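Local coordinates for protein TRAP dicarboxylate transporter-DctP subunit (Desulfovibrio salexigens, PDB 4N6D) that probably captures an organic acid in the periplasm and hands it to the membrane subunits of a TRAP-type transporter, as solute-binding proteins of the DctP family do, at residues 40-43 with 44-47; 50-53 with 54-58. One frame throughout, in Å; residues are numbered along the deposited sequence.

Interaction 1: residues 40-43 with 44-47; sequences AKTF and PCVQ
The backbone carbonyl oxygen of Thr-42 is gripped by two amides from the next turn. Val-46 N gives the straighter bond, 3.0 Å to Thr-42 O, with an N-H...O angle of 165° and the donor in the carbonyl plane. Cys-45 N also lies 3.0 Å from Thr-42 O, but it comes from above that plane and its N-H is strongly bent. Together they close the opening turn of helix 43-58, with Thr-42 at the N-cap position. The hydroxyl of Thr-42 makes no capping bond; it bonds back to the carbonyl of Pro-39 instead, within the loop that follows strand 30-35. One residue further along, Gln-47 N reaches Phe-43 O at 3.0 Å along an almost linear N-H...O path.

Pro-44 suits the first turn of a helix, where its nitrogen, which carries no hydrogen, is not called on as a donor. Its ring also meets the neighbouring aromatic side chain: CG of Phe-43 stands between the backbone N and the carbonyl carbon (chi1 83°), which folds the phenyl back over the proline, and Pro-44 CD presses on one face in a CH-pi contact, 3.7 Å from the centroid of the Phe-43 ring. Phe-235 of strand 234-240 meets the same phenyl edge-to-face, and Tyr-269 and Met-270 of helix 249-285 touch it too. Two loop carbonyls rest on helix side chains: Ala-40 O lies 3.4 Å from Cys-45 CB, and Lys-41 O 3.6 Å from Val-46 CG2. Bent at chi2 (76°), the buried Gln-47 curls back to place NE2 2.9 Å from Pro-44 O, on a carbonyl lone pair, while Tyr-34 and Gln-262 engage the same amide.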
ATOM      1  N   ALA A  40      -6.249   8.699  12.307  1.00 15.31           N
ATOM      2  CA  ALA A  40      -5.167   9.694  12.280  1.00 14.74           C
ATOM      3  C   ALA A  40      -3.751   9.130  12.418  1.00 18.84           C
ATOM      4  O   ALA A  40      -2.816   9.618  11.778  1.00 17.35           O
ATOM      5  CB  ALA A  40      -5.402  10.741  13.370  1.00 15.27           C
ATOM      6  N   LYS A  41      -3.574   8.117  13.251  1.00 17.40           N
ATOM      7  CA  LYS A  41      -2.212   7.622  13.507  1.00 19.37           C
ATOM      8  C   LYS A  41      -1.595   6.845  12.349  1.00 18.80           C
ATOM      9  O   LYS A  41      -0.380   6.600  12.334  1.00 17.76           O
ATOM     10  CB  LYS A  41      -2.187   6.747  14.772  1.00 20.79           C
ATOM     11  CG  LYS A  41      -2.279   7.538  16.063  1.00 33.63           C
ATOM     12  CD  LYS A  41      -2.401   6.617  17.282  1.00 37.16           C
ATOM     13  CE  LYS A  41      -3.161   7.276  18.429  1.00 41.30           C
ATOM     14  NZ  LYS A  41      -3.346   6.339  19.584  1.00 38.39           N
ATOM     15  N   THR A  42      -2.418   6.437  11.386  1.00 16.14           N
ATOM     16  CA  THR A  42      -1.961   5.545  10.323  1.00 12.76           C
ATOM     17  C   THR A  42      -1.270   6.307   9.190  1.00 12.53           C
ATOM     18  O   THR A  42      -1.484   7.511   8.998  1.00 11.00           O
ATOM     19  CB  THR A  42      -3.121   4.713   9.747  1.00 15.54           C
ATOM     20  OG1 THR A  42      -4.044   5.567   9.066  1.00 14.26           O
ATOM     21  CG2 THR A  42      -3.851   3.959  10.863  1.00 16.75           C
ATOM     22  N   PHE A  43      -0.456   5.602   8.413  1.00 10.85           N
ATOM     23  CA  PHE A  43       0.404   6.270   7.450  1.00 11.14           C
ATOM     24  C   PHE A  43      -0.300   7.146   6.388  1.00 10.59           C
ATOM     25  O   PHE A  43       0.226   8.194   6.032  1.00 11.40           O
ATOM     26  CB  PHE A  43       1.446   5.308   6.834  1.00 10.20           C
ATOM     27  CG  PHE A  43       0.940   4.488   5.678  1.00 11.35           C
ATOM     28  CD1 PHE A  43       0.318   3.268   5.891  1.00 17.36           C
ATOM     29  CD2 PHE A  43       1.127   4.921   4.373  1.00 15.93           C
ATOM     30  CE1 PHE A  43      -0.144   2.512   4.818  1.00 19.01           C
ATOM     31  CE2 PHE A  43       0.692   4.152   3.305  1.00 15.80           C
ATOM     32  CZ  PHE A  43       0.043   2.965   3.532  1.00 16.37           C
ATOM     33  N   PRO A  44      -1.512   6.767   5.911  1.00 10.22           N
ATOM     34  CA  PRO A  44      -2.132   7.646   4.909  1.00  9.28           C
ATOM     35  C   PRO A  44      -2.488   9.013   5.502  1.00 11.21           C
ATOM     36  O   PRO A  44      -2.491  10.027   4.800  1.00 10.34           O
ATOM     37  CB  PRO A  44      -3.407   6.883   4.520  1.00 10.49           C
ATOM     38  CG  PRO A  44      -3.072   5.433   4.850  1.00  9.67           C
ATOM     39  CD  PRO A  44      -2.308   5.547   6.124  1.00 11.42           C
ATOM     40  N   CYS A  45      -2.775   9.046   6.798  1.00 12.05           N
ATOM     41  CA  CYS A  45      -3.097  10.319   7.446  1.00  7.70           C
ATOM     42  C   CYS A  45      -1.837  11.055   7.844  1.00 12.69           C
ATOM     43  O   CYS A  45      -1.759  12.266   7.714  1.00 13.10           O
ATOM     44  CB  CYS A  45      -3.978  10.092   8.658  1.00 10.43           C
ATOM     45  SG  CYS A  45      -5.644   9.578   8.140  1.00 11.17           S
ATOM     46  N   VAL A  46      -0.831  10.326   8.311  1.00  9.74           N
ATOM     47  CA  VAL A  46       0.428  10.978   8.673  1.00 12.89           C
ATOM     48  C   VAL A  46       1.031  11.690   7.468  1.00 10.31           C
ATOM     49  O   VAL A  46       1.479  12.841   7.562  1.00 10.59           O
ATOM     50  CB  VAL A  46       1.431   9.961   9.263  1.00 10.86           C
ATOM     51  CG1 VAL A  46       2.827  10.559   9.377  1.00 13.28           C
ATOM     52  CG2 VAL A  46       0.949   9.495  10.615  1.00 12.95           C
ATOM     53  N   GLN A  47       1.040  11.037   6.313  1.00 11.55           N
ATOM     54  CA  GLN A  47       1.589  11.708   5.146  1.00  8.71           C
ATOM     55  C   GLN A  47       0.712  12.894   4.764  1.00  8.01           C
ATOM     56  O   GLN A  47       1.231  13.925   4.326  1.00  9.37           O
ATOM     57  CB  GLN A  47       1.805  10.742   3.974  1.00  8.16           C
ATOM     58  CG  GLN A  47       0.538  10.239   3.314  1.00 10.95           C
ATOM     59  CD  GLN A  47      -0.145  11.248   2.394  1.00  8.75           C
ATOM     60  OE1 GLN A  47       0.503  12.100   1.757  1.00 10.00           O
ATOM     61  NE2 GLN A  47      -1.464  11.126   2.288  1.00  7.87           N
TER

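Interaction 2: residues 50-53 with 54-58; sequences RWKQ and EVEKR
Helix 43-58 is the crossover helix of a beta-alpha-beta unit, running between strands 30-35 and 63-68, and in its last turns side chains four residues apart meet along three flanks. On the inward one, Val-55 CG2 sits squarely over the six-membered ring of Trp-51, 3.6 Å from its centroid and only 6° off the normal. This CH-pi contact joins a broad, flat indole to a methyl of a compact, beta-branched valine, a good fit for a buried flank on which Tyr-34 meets the indole and Val-63 and Leu-258 touch the valine.

Arg-50 and Glu-54 meet by carbon rather than by charge: Glu-54 CG lies over the centre of the Arg-50 guanidinium, 3.7 Å from CZ. A bend at chi2 (-100°) swings the arginine over Glu-54 CG, and there Gln-262 accepts from NH1 and Trp-265 forms a cation-pi pair. The Glu-54 carboxylate turns to Arg-58 instead, in an i to i+4 salt bridge with Arg-58 NE 3.0 Å from Glu-54 OE1, made on the anti lone pair; Glu-261 of helix 249-285 gives Arg-58 a second acidic partner.

On the flank facing strand 63-68, the extended chains of Lys-52 and Glu-56 bring Lys-52 CE within 3.4 Å of Glu-56 OE2. Their charges stay 4.2 Å apart, Lys-52 NZ to Glu-56 OE2, beyond a salt bridge. The backbone of Val-65 draws on both, its carbonyl accepting from the lysine and its amide giving to the glutamate, and a water donates to Glu-56 OE2 at 2.6 Å and accepts a weak bond from Lys-52 NZ. Beneath these side chains the helix keeps its regular backbone bonding, as where Glu-56 N meets Lys-52 O at 2.9 Å with an N-H...O angle of 171°.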
ATOM      1  N   ARG A  50       1.849  15.884   6.699  1.00 10.02           N
ATOM      2  CA  ARG A  50       3.135  16.400   6.212  1.00 11.16           C
ATOM      3  C   ARG A  50       2.951  17.162   4.897  1.00 10.93           C
ATOM      4  O   ARG A  50       3.553  18.222   4.680  1.00 11.54           O
ATOM      5  CB  ARG A  50       4.134  15.259   6.054  1.00 14.62           C
ATOM      6  CG  ARG A  50       5.562  15.730   5.736  1.00 18.90           C
ATOM      7  CD  ARG A  50       5.853  15.607   4.272  1.00 18.80           C
ATOM      8  NE  ARG A  50       7.168  16.173   3.966  1.00 18.07           N
ATOM      9  CZ  ARG A  50       7.664  16.270   2.736  1.00 22.41           C
ATOM     10  NH1 ARG A  50       6.974  15.810   1.699  1.00 13.78           N
ATOM     11  NH2 ARG A  50       8.871  16.814   2.553  1.00 25.57           N
ATOM     12  N   TRP A  51       2.076  16.644   4.046  1.00 10.75           N
ATOM     13  CA  TRP A  51       1.777  17.295   2.783  1.00  9.87           C
ATOM     14  C   TRP A  51       1.173  18.672   3.046  1.00 10.82           C
ATOM     15  O   TRP A  51       1.575  19.654   2.429  1.00  9.18           O
ATOM     16  CB  TRP A  51       0.824  16.425   1.987  1.00  7.87           C
ATOM     17  CG  TRP A  51       0.523  16.913   0.595  1.00  7.26           C
ATOM     18  CD1 TRP A  51       1.226  16.616  -0.537  1.00  8.96           C
ATOM     19  CD2 TRP A  51      -0.577  17.728   0.184  1.00  6.84           C
ATOM     20  NE1 TRP A  51       0.649  17.223  -1.630  1.00 10.38           N
ATOM     21  CE2 TRP A  51      -0.462  17.909  -1.214  1.00  8.96           C
ATOM     22  CE3 TRP A  51      -1.641  18.343   0.859  1.00  8.10           C
ATOM     23  CZ2 TRP A  51      -1.378  18.648  -1.950  1.00  7.39           C
ATOM     24  CZ3 TRP A  51      -2.549  19.097   0.119  1.00  7.43           C
ATOM     25  CH2 TRP A  51      -2.403  19.247  -1.262  1.00  9.05           C
ATOM     26  N   LYS A  52       0.214  18.747   3.967  1.00 10.23           N
ATOM     27  CA  LYS A  52      -0.349  20.016   4.396  1.00 11.34           C
ATOM     28  C   LYS A  52       0.737  21.000   4.826  1.00 12.61           C
ATOM     29  O   LYS A  52       0.757  22.181   4.432  1.00 12.78           O
ATOM     30  CB  LYS A  52      -1.316  19.784   5.566  1.00 10.58           C
ATOM     31  CG  LYS A  52      -1.613  21.049   6.382  1.00  9.06           C
ATOM     32  CD  LYS A  52      -2.737  20.850   7.389  1.00 10.84           C
ATOM     33  CE  LYS A  52      -2.899  22.091   8.275  1.00 14.20           C
ATOM     34  NZ  LYS A  52      -4.145  22.054   9.102  1.00 17.77           N
ATOM     35  N   GLN A  53       1.643  20.517   5.666  1.00  9.51           N
ATOM     36  CA  GLN A  53       2.701  21.378   6.195  1.00 13.30           C
ATOM     37  C   GLN A  53       3.504  21.985   5.044  1.00 12.51           C
ATOM     38  O   GLN A  53       3.785  23.173   5.033  1.00 15.55           O
ATOM     39  CB  GLN A  53       3.629  20.580   7.106  1.00 18.47           C
ATOM     40  CG  GLN A  53       2.988  20.166   8.430  1.00 28.15           C
ATOM     41  CD  GLN A  53       3.750  19.051   9.132  1.00 42.99           C
ATOM     42  OE1 GLN A  53       4.926  18.790   8.843  1.00 45.69           O
ATOM     43  NE2 GLN A  53       3.077  18.380  10.061  1.00 49.01           N
ATOM     44  N   GLU A  54       3.874  21.153   4.080  1.00 13.55           N
ATOM     45  CA  GLU A  54       4.706  21.621   2.977  1.00 13.48           C
ATOM     46  C   GLU A  54       3.942  22.536   2.032  1.00 10.50           C
ATOM     47  O   GLU A  54       4.475  23.507   1.544  1.00 11.48           O
ATOM     48  CB  GLU A  54       5.296  20.437   2.212  1.00 16.02           C
ATOM     49  CG  GLU A  54       6.499  19.800   2.900  1.00 23.14           C
ATOM     50  CD  GLU A  54       7.554  20.827   3.372  1.00 28.14           C
ATOM     51  OE1 GLU A  54       8.056  21.663   2.567  1.00 30.68           O
ATOM     52  OE2 GLU A  54       7.857  20.822   4.574  1.00 31.88           O
ATOM     53  N   VAL A  55       2.662  22.249   1.815  1.00  9.58           N
ATOM     54  CA  VAL A  55       1.855  23.107   0.948  1.00  9.13           C
ATOM     55  C   VAL A  55       1.661  24.507   1.555  1.00  9.86           C
ATOM     56  O   VAL A  55       1.805  25.506   0.873  1.00  9.89           O
ATOM     57  CB  VAL A  55       0.496  22.465   0.640  1.00  9.19           C
ATOM     58  CG1 VAL A  55      -0.474  23.474   0.060  1.00  8.22           C
ATOM     59  CG2 VAL A  55       0.690  21.290  -0.306  1.00 10.10           C
ATOM     60  N   GLU A  56       1.347  24.579   2.844  1.00 11.15           N
ATOM     61  CA  GLU A  56       1.146  25.860   3.484  1.00 10.05           C
ATOM     62  C   GLU A  56       2.438  26.654   3.505  1.00 11.00           C
ATOM     63  O   GLU A  56       2.424  27.870   3.314  1.00 14.08           O
ATOM     64  CB  GLU A  56       0.567  25.673   4.906  1.00 12.10           C
ATOM     65  CG  GLU A  56      -0.792  24.987   4.862  1.00  9.43           C
ATOM     66  CD  GLU A  56      -1.540  24.958   6.199  1.00 15.65           C
ATOM     67  OE1 GLU A  56      -0.903  25.118   7.266  1.00 14.50           O
ATOM     68  OE2 GLU A  56      -2.787  24.792   6.168  1.00 13.99           O
ATOM     69  N   LYS A  57       3.557  25.964   3.713  1.00 11.48           N
ATOM     70  CA  LYS A  57       4.852  26.643   3.810  1.00 11.17           C
ATOM     71  C   LYS A  57       5.264  27.141   2.432  1.00 13.26           C
ATOM     72  O   LYS A  57       5.640  28.298   2.277  1.00 13.73           O
ATOM     73  CB  LYS A  57       5.925  25.710   4.387  1.00 13.91           C
ATOM     74  CG  LYS A  57       7.303  26.357   4.572  1.00 14.84           C
ATOM     75  CD  LYS A  57       8.265  25.369   5.215  1.00 19.42           C
ATOM     76  CE  LYS A  57       9.683  25.932   5.329  1.00 22.73           C
ATOM     77  NZ  LYS A  57      10.617  24.852   5.674  1.00 22.24           N
ATOM     78  N   ARG A  58       5.190  26.267   1.428  1.00 13.26           N
ATOM     79  CA  ARG A  58       5.741  26.595   0.108  1.00 12.06           C
ATOM     80  C   ARG A  58       4.913  27.633  -0.630  1.00 13.59           C
ATOM     81  O   ARG A  58       5.424  28.342  -1.493  1.00 16.00           O
ATOM     82  CB  ARG A  58       5.852  25.330  -0.737  1.00 10.95           C
ATOM     83  CG  ARG A  58       6.927  24.433  -0.242  1.00 10.97           C
ATOM     84  CD  ARG A  58       6.985  23.158  -1.043  1.00 13.46           C
ATOM     85  NE  ARG A  58       7.842  22.193  -0.384  1.00 11.55           N
ATOM     86  CZ  ARG A  58       8.346  21.106  -0.968  1.00 14.52           C
ATOM     87  NH1 ARG A  58       8.147  20.860  -2.262  1.00 12.89           N
ATOM     88  NH2 ARG A  58       9.107  20.285  -0.258  1.00 17.70           N
TER
HETATM   89  O   HOH W   1      -4.254  25.441   8.267  1.00 17.09           O

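Both contacts belong to helix 43-58: interaction 1 lies at its start and interaction 2 in its last turns, their centres about 15 Å apart. Interaction 1 lies nearer the middle of the chain, about 12 Å from its centre against 23 Å, and its chemistry is that of a helix start, with backbone carbonyls, a proline and an aromatic ring packed against strand 234-240. Interaction 2 combines one buried apolar flank with charged ones, where arginine, lysine and glutamate reach partners on helix 249-285 and strand 63-68. Helix 249-285 is a neighbour of both contacts, with Gln-262 common to the two.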